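PDB 6YQ4: tannase from Fusobacterium nucleatum subsp. nucleatum ATCC 25586, which probably hydrolyses ester bonds of gallotannins, as a tannase of the alpha/beta-hydrolase superfamily, and thereby detoxifies these plant polyphenols. Local coordinates for residues Leu303-Ile306 with Ile307-Ala311; Ala311-Ala314 with Leu315-Lys319; Tyr480-Glu483 with Glu484-Trp488. One frame throughout, in Å; residues are numbered along the deposited sequence.

How the contacts relate
Following the chain, contact 1 (303-306 with 307-311) and contact 2 (311-314 with 315-319) occupy successive turns of helix 298-316; they share A311, and their centres lie 12 Å apart. Neither closes a long loop: contact 1 is continuous helix, and contact 2 carries it through its C-terminal end. Contact 3 (480-483 with 484-488) follows much later, as the start of the last helix, 482-493. The contacts run in series, without nesting or crossing. Contact 3 lies against strands of the mixed central sheet, with its nearest atoms about 6 Å from contact 2 and about 10 Å from contact 1. The loop after strand 465-469 borders all three, through A470, W472 and P471.

Contact 1 (Leu303-Ile306 with Ile307-Ala311); sequences LSII and IRNSA
I305 and R308 meet on one flank of the alpha-helix 298-316, three residues apart, within a regular run of i to i+4 backbone bonds. Four such bonds join the two segments. R308 N donates to S304 O at 2.8 Å, with an N-H...O angle of 166°, and N309 N reaches I305 O at the same length. S310 N bonds to I306 O, while I307 N meets L303 O at a longer 3.2 Å. All these residues keep helical phi and psi, which supports reading the segment as unbroken helix.

The side-chain contact across the segments is a methyl group laid over the face of a guanidinium. I305 and R308 lie side by side and point the same way, and I305 CG2 sits over one face of the R308 guanidinium, displaced toward its rim, 3.4 Å from NH2. The R308 chain leaves with CG opposite the backbone N (chi1 179°) and then bends about CG-CD (chi3 74°), a fold that brings the guanidinium back over the isoleucine. Elsewhere L303 and I307 touch L340 of helix 340-344 and I306 rests on A470, while R308 itself also lies on V335 and V338 of strand 335-338.

Polar side chains divide between local and distant partners. S304 OG bonds back to T301 O within the helix, whereas S310 OG bonds to A470 O and so ties the helix to the loop following strand 465-469. R308 finds its acceptor in the next residue, N309. There OD1 lies at the guanidinium edge, in its plane, and receives NH2 at 3.3 Å; a weak bond from NE, 3.4 Å long, reaches the same OD1.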
loop_
_atom_site.group_PDB
_atom_site.type_symbol
_atom_site.label_atom_id
_atom_site.label_comp_id
_atom_site.label_asym_id
_atom_site.label_seq_id
_atom_site.Cartn_x
_atom_site.Cartn_y
_atom_site.Cartn_z
ATOM N N LEU A 303 7.712 19.199 1.160
ATOM C CA LEU A 303 8.408 17.940 0.931
ATOM C C LEU A 303 9.844 18.003 1.415
ATOM O O LEU A 303 10.352 17.048 2.019
ATOM C CB LEU A 303 8.387 17.572 -0.543
ATOM C CG LEU A 303 7.107 17.079 -1.165
ATOM C CD1 LEU A 303 7.505 16.125 -2.268
ATOM C CD2 LEU A 303 6.281 16.378 -0.119
ATOM N N SER A 304 10.524 19.114 1.134
ATOM C CA SER A 304 11.917 19.214 1.521
ATOM C C SER A 304 12.066 19.112 3.032
ATOM O O SER A 304 13.087 18.625 3.521
ATOM C CB SER A 304 12.506 20.520 0.988
ATOM O OG SER A 304 12.233 21.603 1.869
ATOM N N ILE A 305 11.046 19.526 3.786
ATOM C CA ILE A 305 11.134 19.448 5.242
ATOM C C ILE A 305 11.030 18.004 5.711
ATOM O O ILE A 305 11.712 17.598 6.660
ATOM C CB ILE A 305 10.067 20.351 5.887
ATOM C CG1 ILE A 305 10.340 21.807 5.519
ATOM C CG2 ILE A 305 10.110 20.222 7.378
ATOM C CD1 ILE A 305 9.245 22.773 5.945
ATOM N N ILE A 306 10.201 17.195 5.043
ATOM C CA ILE A 306 10.190 15.754 5.302
ATOM C C ILE A 306 11.598 15.183 5.175
ATOM O O ILE A 306 12.039 14.377 6.001
ATOM C CB ILE A 306 9.230 15.043 4.339
ATOM C CG1 ILE A 306 7.794 15.404 4.626
ATOM C CG2 ILE A 306 9.386 13.526 4.409
ATOM C CD1 ILE A 306 6.914 14.836 3.530
ATOM N N ILE A 307 12.314 15.565 4.113
ATOM C CA ILE A 307 13.664 15.043 3.927
ATOM C C ILE A 307 14.593 15.598 5.002
ATOM O O ILE A 307 15.366 14.850 5.608
ATOM C CB ILE A 307 14.173 15.345 2.500
ATOM C CG1 ILE A 307 13.298 14.653 1.449
ATOM C CG2 ILE A 307 15.620 14.887 2.314
ATOM C CD1 ILE A 307 13.291 13.145 1.561
ATOM N N ARG A 308 14.509 16.910 5.282
ATOM C CA ARG A 308 15.317 17.500 6.351
ATOM C C ARG A 308 15.116 16.754 7.651
ATOM O O ARG A 308 16.080 16.427 8.351
ATOM C CB ARG A 308 14.960 18.975 6.550
ATOM C CG ARG A 308 15.744 19.661 7.679
ATOM C CD ARG A 308 15.065 20.950 8.201
ATOM N NE ARG A 308 13.893 20.654 9.019
ATOM C CZ ARG A 308 12.959 21.541 9.351
ATOM N NH1 ARG A 308 13.062 22.792 8.924
ATOM N NH2 ARG A 308 11.920 21.169 10.107
ATOM N N ASN A 309 13.860 16.460 7.979
ATOM C CA ASN A 309 13.569 15.721 9.195
ATOM C C ASN A 309 14.138 14.315 9.132
ATOM O O ASN A 309 14.678 13.817 10.128
ATOM C CB ASN A 309 12.063 15.681 9.428
ATOM C CG ASN A 309 11.528 16.968 10.026
ATOM O OD1 ASN A 309 12.282 17.914 10.345
ATOM N ND2 ASN A 309 10.217 17.016 10.180
ATOM N N SER A 310 14.028 13.660 7.969
ATOM C CA SER A 310 14.626 12.339 7.800
ATOM C C SER A 310 16.142 12.369 8.008
ATOM O O SER A 310 16.683 11.573 8.783
ATOM C CB SER A 310 14.295 11.777 6.418
ATOM O OG SER A 310 14.968 10.535 6.216
ATOM N N ALA A 311 16.852 13.263 7.299
ATOM C CA ALA A 311 18.311 13.326 7.438
ATOM C C ALA A 311 18.750 13.714 8.854
ATOM O O ALA A 311 19.808 13.275 9.314
ATOM C CB ALA A 311 18.899 14.295 6.418
#

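Contact 2 (Ala311-Ala314 with Leu315-Lys319); sequences ANRA and LREGK
A314 O and L315 O close helix 298-316 in a Schellman motif, A314 O accepting from K319 N (6→1) and L315 O from G318 N (5→2), both at 2.9 Å, with G318 at positive phi (71°). E317 N is an additional donor to A314 O, reaching it by a bent bond from the face of the carbonyl plane opposite K319 N; its weak bond to R313 O is the last trace of the regular pattern that L315 N to A311 O and R316 N to N312 O maintain just before it.

The R316 guanidinium comes edge-on over one face of the R313 guanidinium. The two planes stand 84° apart, and R316 NH1 lies above the R313 group, 3.9 Å from R313 NE. The like charges would be expected to disfavour this proximity. R316 is bent about CG-CD (chi3 -65°), which folds its guanidinium back along the helix, so that one face lies over both N312 O and R313 CA. NH1 comes to 3.3 Å from R313 CA, whereas NH2 approaches N312 O at too poor an angle for a bond. E317 runs alongside R313, pointing the same way, and OE1 touches R313 CG at 3.6 Å. Its opposite charge stays short of a salt bridge, since OE1 is 4.9 Å from R313 NE. A314 CB meets K319 CB at 3.9 Å, while the rest of the lysine leads away.

In the fold, the A311 and A314 side chains both touch W472 in the loop after strand 465-469. N312 OD1 accepts from V335 N, linking the helix to strand 335-338 of the small antiparallel hairpin, while L315 rests on I321 beyond the helix end.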
loop_
_atom_site.group_PDB
_atom_site.type_symbol
_atom_site.label_atom_id
_atom_site.label_comp_id
_atom_site.label_asym_id
_atom_site.label_seq_id
_atom_site.Cartn_x
_atom_site.Cartn_y
_atom_site.Cartn_z
ATOM N N ALA A 311 16.852 13.263 7.299
ATOM C CA ALA A 311 18.311 13.326 7.438
ATOM C C ALA A 311 18.750 13.714 8.854
ATOM O O ALA A 311 19.808 13.275 9.314
ATOM C CB ALA A 311 18.899 14.295 6.418
ATOM N N ASN A 312 17.966 14.523 9.566
ATOM C CA ASN A 312 18.370 14.874 10.929
ATOM C C ASN A 312 18.190 13.720 11.904
ATOM O O ASN A 312 18.974 13.589 12.853
ATOM C CB ASN A 312 17.602 16.089 11.405
ATOM C CG ASN A 312 18.241 17.348 10.953
ATOM O OD1 ASN A 312 19.463 17.382 10.739
ATOM N ND2 ASN A 312 17.438 18.392 10.766
ATOM N N ARG A 313 17.173 12.880 11.699
ATOM C CA ARG A 313 17.077 11.671 12.502
ATOM C C ARG A 313 18.255 10.752 12.223
ATOM O O ARG A 313 18.836 10.176 13.150
ATOM C CB ARG A 313 15.752 10.962 12.235
ATOM C CG ARG A 313 15.614 9.593 12.904
ATOM C CD ARG A 313 14.146 9.148 12.925
ATOM N NE ARG A 313 13.351 9.947 13.873
ATOM C CZ ARG A 313 12.434 10.857 13.530
ATOM N NH1 ARG A 313 11.771 11.524 14.471
ATOM N NH2 ARG A 313 12.172 11.102 12.253
ATOM N N ALA A 314 18.636 10.624 10.950
ATOM C CA ALA A 314 19.771 9.779 10.595
ATOM C C ALA A 314 21.036 10.243 11.302
ATOM O O ALA A 314 21.768 9.436 11.883
ATOM C CB ALA A 314 19.970 9.774 9.081
ATOM N N LEU A 315 21.302 11.552 11.269
ATOM C CA LEU A 315 22.449 12.103 11.980
ATOM C C LEU A 315 22.427 11.721 13.460
ATOM O O LEU A 315 23.432 11.248 14.002
ATOM C CB LEU A 315 22.484 13.619 11.809
ATOM C CG LEU A 315 22.895 14.082 10.409
ATOM C CD1 LEU A 315 22.891 15.603 10.300
ATOM C CD2 LEU A 315 24.263 13.513 10.056
ATOM N N ARG A 316 21.281 11.902 14.130
ATOM C CA ARG A 316 21.202 11.557 15.549
ATOM C C ARG A 316 21.521 10.089 15.793
ATOM O O ARG A 316 21.970 9.728 16.888
ATOM C CB ARG A 316 19.819 11.889 16.111
ATOM C CG ARG A 316 19.515 13.386 16.193
ATOM C CD ARG A 316 18.262 13.631 17.020
ATOM N NE ARG A 316 17.073 13.076 16.379
ATOM C CZ ARG A 316 16.390 13.709 15.436
ATOM N NH1 ARG A 316 15.317 13.147 14.887
ATOM N NH2 ARG A 316 16.791 14.910 15.038
ATOM N N GLU A 317 21.310 9.236 14.786
ATOM C CA GLU A 317 21.564 7.802 14.883
ATOM C C GLU A 317 22.932 7.408 14.344
ATOM O O GLU A 317 23.237 6.214 14.263
ATOM C CB GLU A 317 20.483 7.019 14.135
ATOM C CG GLU A 317 19.109 7.089 14.756
ATOM C CD GLU A 317 18.046 6.610 13.807
ATOM O OE1 GLU A 317 16.869 6.492 14.210
ATOM O OE2 GLU A 317 18.395 6.348 12.643
ATOM N N GLY A 318 23.757 8.376 13.965
ATOM C CA GLY A 318 25.058 8.058 13.414
ATOM C C GLY A 318 25.038 7.454 12.031
ATOM O O GLY A 318 26.015 6.814 11.639
ATOM N N LYS A 319 23.959 7.631 11.274
ATOM C CA LYS A 319 23.920 7.070 9.933
ATOM C C LYS A 319 24.577 8.020 8.938
ATOM O O LYS A 319 24.759 9.219 9.195
ATOM C CB LYS A 319 22.483 6.775 9.500
ATOM C CG LYS A 319 21.812 5.656 10.299
ATOM C CD LYS A 319 20.381 5.428 9.852
ATOM C CE LYS A 319 19.853 4.097 10.358
ATOM N NZ LYS A 319 18.776 3.570 9.457
#

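Contact 3 (Tyr480-Glu483 with Glu484-Trp488); sequences YDLE and ELFNW
L485 N donates to D481 O at 2.9 Å as helix 482-493 begins, the last helix of this alpha/beta-hydrolase-type chain, with D481 in the N-cap position. Two further i to i+4 bonds follow: F486 N to L482 O at 3.0 Å, and N487 N to E483 O at 3.1 Å, the latter somewhat bent.

The D481 side chain makes no capping bond; both carboxylate oxygens are instead engaged elsewhere. OD1 forms a salt bridge with R437 of strand 435-439, and OD2 bonds to the Y206 hydroxyl of strand 202-206, so that the acid at the head of the helix is held by two strands of the central sheet. D481 CB also meets E484 OE1 at 3.8 Å, and E484 packs on R437 as well; the cation probably eases the nearness of the two acids.

N487 runs beside E483 and points the same way, with amide and carboxylate planes 65° apart. N487 ND2 comes to 3.1 Å from E483 O, but at a poor angle, so this carbonyl is served by the backbone N487 N.

Apolar groups turn toward the sheet and helix 100-106. L482 CD2 touches L485 CD2 at 4.1 Å, L485 lies on S204 and Y206, and the F486 ring meets F74, Y103 and Y109. Besides taking the backbone bond, L482 O lies in the plane of the F486 ring, at its edge, 3.3 Å from CD2.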
loop_
_atom_site.group_PDB
_atom_site.type_symbol
_atom_site.label_atom_id
_atom_site.label_comp_id
_atom_site.label_asym_id
_atom_site.label_seq_id
_atom_site.Cartn_x
_atom_site.Cartn_y
_atom_site.Cartn_z
ATOM N N TYR A 480 10.260 -3.451 8.014
ATOM C CA TYR A 480 11.660 -3.410 8.417
ATOM C C TYR A 480 11.841 -2.820 9.810
ATOM O O TYR A 480 12.977 -2.701 10.278
ATOM C CB TYR A 480 12.477 -2.613 7.405
ATOM C CG TYR A 480 11.759 -1.369 6.957
ATOM C CD1 TYR A 480 11.001 -1.371 5.802
ATOM C CD2 TYR A 480 11.829 -0.194 7.696
ATOM C CE1 TYR A 480 10.339 -0.258 5.388
ATOM C CE2 TYR A 480 11.145 0.927 7.297
ATOM C CZ TYR A 480 10.404 0.890 6.140
ATOM O OH TYR A 480 9.730 2.003 5.705
ATOM N N ASP A 481 10.745 -2.492 10.484
ATOM C CA ASP A 481 10.738 -1.762 11.750
ATOM C C ASP A 481 9.668 -2.327 12.678
ATOM O O ASP A 481 8.895 -1.589 13.293
ATOM C CB ASP A 481 10.478 -0.277 11.490
ATOM C CG ASP A 481 9.173 -0.043 10.721
ATOM O OD1 ASP A 481 8.675 1.102 10.709
ATOM O OD2 ASP A 481 8.635 -1.014 10.129
ATOM N N LEU A 482 9.598 -3.661 12.787
ATOM C CA LEU A 482 8.464 -4.266 13.490
ATOM C C LEU A 482 8.381 -3.825 14.947
ATOM O O LEU A 482 7.282 -3.777 15.516
ATOM C CB LEU A 482 8.528 -5.793 13.416
ATOM C CG LEU A 482 8.301 -6.339 12.004
ATOM C CD1 LEU A 482 8.163 -7.851 12.005
ATOM C CD2 LEU A 482 7.085 -5.691 11.366
ATOM N N GLU A 483 9.519 -3.538 15.587
ATOM C CA GLU A 483 9.466 -3.115 16.986
ATOM C C GLU A 483 8.752 -1.769 17.109
ATOM O O GLU A 483 7.814 -1.626 17.892
ATOM C CB GLU A 483 10.866 -3.045 17.595
ATOM C CG GLU A 483 10.902 -2.269 18.908
ATOM C CD GLU A 483 12.204 -2.452 19.686
ATOM O OE1 GLU A 483 12.253 -2.069 20.877
ATOM O OE2 GLU A 483 13.179 -2.976 19.111
ATOM N N GLU A 484 9.138 -0.798 16.283
ATOM C CA GLU A 484 8.437 0.486 16.253
ATOM C C GLU A 484 6.977 0.327 15.838
ATOM O O GLU A 484 6.093 0.982 16.403
ATOM C CB GLU A 484 9.164 1.441 15.309
ATOM C CG GLU A 484 10.655 1.357 15.479
ATOM C CD GLU A 484 11.385 2.450 14.739
ATOM O OE1 GLU A 484 12.250 2.111 13.884
ATOM O OE2 GLU A 484 11.102 3.639 15.017
ATOM N N LEU A 485 6.705 -0.525 14.842
ATOM C CA LEU A 485 5.342 -0.674 14.346
ATOM C C LEU A 485 4.412 -1.126 15.450
ATOM O O LEU A 485 3.316 -0.580 15.612
ATOM C CB LEU A 485 5.289 -1.664 13.185
ATOM C CG LEU A 485 3.865 -2.047 12.750
ATOM C CD1 LEU A 485 3.104 -0.820 12.294
ATOM C CD2 LEU A 485 3.871 -3.082 11.637
ATOM N N PHE A 486 4.824 -2.128 16.222
ATOM C CA PHE A 486 3.938 -2.642 17.255
ATOM C C PHE A 486 3.957 -1.771 18.511
ATOM O O PHE A 486 3.050 -1.874 19.351
ATOM C CB PHE A 486 4.294 -4.111 17.539
ATOM C CG PHE A 486 3.722 -5.076 16.496
ATOM C CD1 PHE A 486 2.443 -5.595 16.633
ATOM C CD2 PHE A 486 4.450 -5.419 15.365
ATOM C CE1 PHE A 486 1.908 -6.453 15.679
ATOM C CE2 PHE A 486 3.925 -6.278 14.408
ATOM C CZ PHE A 486 2.650 -6.791 14.558
ATOM N N ASN A 487 4.950 -0.895 18.645
ATOM C CA ASN A 487 4.845 0.170 19.632
ATOM C C ASN A 487 3.701 1.118 19.276
ATOM O O ASN A 487 2.866 1.449 20.130
ATOM C CB ASN A 487 6.178 0.915 19.727
ATOM C CG ASN A 487 7.248 0.114 20.472
ATOM O OD1 ASN A 487 6.944 -0.730 21.320
ATOM N ND2 ASN A 487 8.506 0.381 20.153
ATOM N N TRP A 488 3.629 1.525 18.000
ATOM C CA TRP A 488 2.550 2.385 17.521
ATOM C C TRP A 488 1.187 1.728 17.702
ATOM O O TRP A 488 0.235 2.374 18.158
ATOM C CB TRP A 488 2.788 2.736 16.058
ATOM C CG TRP A 488 1.722 3.586 15.453
ATOM C CD1 TRP A 488 1.579 4.934 15.588
ATOM C CD2 TRP A 488 0.641 3.152 14.624
ATOM N NE1 TRP A 488 0.482 5.371 14.890
ATOM C CE2 TRP A 488 -0.117 4.296 14.292
ATOM C CE3 TRP A 488 0.239 1.910 14.129
ATOM C CZ2 TRP A 488 -1.258 4.236 13.494
ATOM C CZ3 TRP A 488 -0.884 1.853 13.317
ATOM C CH2 TRP A 488 -1.618 3.010 13.011
#